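Local structure of C-type lectin domain family 4 member F (Mus musculus, 6JJJ) at residues A[66-69]-A[70-74]. The protein serves as a Kupffer cell surface receptor whose C-type lectin domain binds galactose and fucose, and could take part in endocytosis. Sequence-based numbering, arbitrary orientation.
Sequences EEQA and FLVQT
Phe70 N donates to Glu66 O over 3.3 Å, one of the i to i+4 backbone hydrogen bonds of helix 65-75. With CG anti to the backbone N (chi1 170°), the Phe70 side chain carries its ring to a stack with Phe31, and the Tyr36 ring meets it with planes at about 60°. At the next step Leu71 N makes a 3.2 Å hydrogen bond to Glu67 O, and the Leu71 side chain runs beside that of Glu67, both pointing the same way, with CD2 of Leu71 4.1 Å from CG of Glu67. The extended Glu67 chain ties this helix of the C-type lectin domain to strands 34-38 and 147-151 through OE2, hydrogen-bonded to Tyr36 OH and salt-bridged to Lys149 NZ; OE1 accepts from Thr63 N, just before the helix. Val72 N then makes a 2.8 Å hydrogen bond to Gln68 O, 169° at the hydrogen, while Val72 CG2 lies 3.9 Å from CG of Gln68, the two side chains crossing at a slant. Gln73 OE1 takes a hydrogen bond from NH1 of Arg40 of the second subunit. Thr74 OG1 hydrogen-bonds back to Phe70 O at 2.9 Å; that carbonyl also accepts from Thr74 N on the opposite face of its plane.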
loop_
_atom_site.group_PDB
_atom_site.type_symbol
_atom_site.label_atom_id
_atom_site.label_comp_id
_atom_site.label_asym_id
_atom_site.label_seq_id
_atom_site.Cartn_x
_atom_site.Cartn_y
_atom_site.Cartn_z
ATOM N N GLU A 66 6.341 11.853 20.461
ATOM C CA GLU A 66 6.630 11.759 19.035
ATOM C C GLU A 66 5.436 11.203 18.272
ATOM O O GLU A 66 5.287 11.468 17.072
ATOM C CB GLU A 66 7.864 10.889 18.796
ATOM C CG GLU A 66 9.183 11.629 18.960
ATOM C CD GLU A 66 10.348 10.903 18.310
ATOM O OE1 GLU A 66 10.138 9.803 17.757
ATOM O OE2 GLU A 66 11.476 11.437 18.348
ATOM N N GLU A 67 4.598 10.406 18.938
ATOM C CA GLU A 67 3.354 9.956 18.324
ATOM C C GLU A 67 2.452 11.138 17.993
ATOM O O GLU A 67 1.891 11.217 16.894
ATOM C CB GLU A 67 2.635 8.976 19.248
ATOM C CG GLU A 67 1.277 8.537 18.729
ATOM C CD GLU A 67 0.718 7.355 19.491
ATOM O OE1 GLU A 67 1.228 7.061 20.591
ATOM O OE2 GLU A 67 -0.233 6.720 18.990
ATOM N N GLN A 68 2.292 12.066 18.945
ATOM C CA GLN A 68 1.454 13.235 18.700
ATOM C C GLN A 68 1.961 14.030 17.505
ATOM O O GLN A 68 1.165 14.567 16.725
ATOM C CB GLN A 68 1.394 14.127 19.944
ATOM C CG GLN A 68 0.620 15.422 19.711
ATOM C CD GLN A 68 -0.232 15.844 20.898
ATOM O OE1 GLN A 68 -0.292 15.156 21.917
ATOM N NE2 GLN A 68 -0.908 16.981 20.762
ATOM N N ALA A 69 3.284 14.123 17.346
ATOM C CA ALA A 69 3.833 14.826 16.192
ATOM C C ALA A 69 3.321 14.206 14.901
ATOM O O ALA A 69 2.837 14.913 14.011
ATOM C CB ALA A 69 5.362 14.800 16.236
ATOM N N PHE A 70 3.377 12.876 14.802
ATOM C CA PHE A 70 2.859 12.194 13.623
ATOM C C PHE A 70 1.442 12.656 13.312
ATOM O O PHE A 70 1.131 13.028 12.174
ATOM C CB PHE A 70 2.897 10.682 13.837
ATOM C CG PHE A 70 2.175 9.913 12.783
ATOM C CD1 PHE A 70 2.684 9.832 11.499
ATOM C CD2 PHE A 70 0.979 9.280 13.068
ATOM C CE1 PHE A 70 2.017 9.126 10.520
ATOM C CE2 PHE A 70 0.305 8.572 12.094
ATOM C CZ PHE A 70 0.825 8.493 10.819
ATOM N N LEU A 71 0.569 12.648 14.319
ATOM C CA LEU A 71 -0.786 13.151 14.135
ATOM C C LEU A 71 -0.760 14.594 13.643
ATOM O O LEU A 71 -1.331 14.921 12.596
ATOM C CB LEU A 71 -1.569 13.046 15.443
ATOM C CG LEU A 71 -2.111 11.684 15.879
ATOM C CD1 LEU A 71 -3.112 11.134 14.869
ATOM C CD2 LEU A 71 -0.982 10.692 16.120
ATOM N N VAL A 72 -0.093 15.475 14.395
ATOM C CA VAL A 72 -0.155 16.908 14.119
ATOM C C VAL A 72 0.201 17.200 12.667
ATOM O O VAL A 72 -0.508 17.942 11.977
ATOM C CB VAL A 72 0.755 17.681 15.091
ATOM C CG1 VAL A 72 0.932 19.118 14.630
ATOM C CG2 VAL A 72 0.179 17.642 16.501
ATOM N N GLN A 73 1.309 16.630 12.174
ATOM C CA GLN A 73 1.715 16.955 10.811
ATOM C C GLN A 73 0.806 16.315 9.768
ATOM O O GLN A 73 0.772 16.780 8.622
ATOM C CB GLN A 73 3.155 16.519 10.529
ATOM C CG GLN A 73 3.944 16.007 11.714
ATOM C CD GLN A 73 5.435 15.974 11.444
ATOM O OE1 GLN A 73 6.018 14.911 11.221
ATOM N NE2 GLN A 73 6.065 17.143 11.467
ATOM N N THR A 74 0.083 15.254 10.127
ATOM C CA THR A 74 -0.960 14.716 9.264
ATOM C C THR A 74 -2.289 15.431 9.459
ATOM O O THR A 74 -3.128 15.414 8.551
ATOM C CB THR A 74 -1.154 13.217 9.519
ATOM O OG1 THR A 74 0.115 12.554 9.478
ATOM C CG2 THR A 74 -2.070 12.614 8.461
#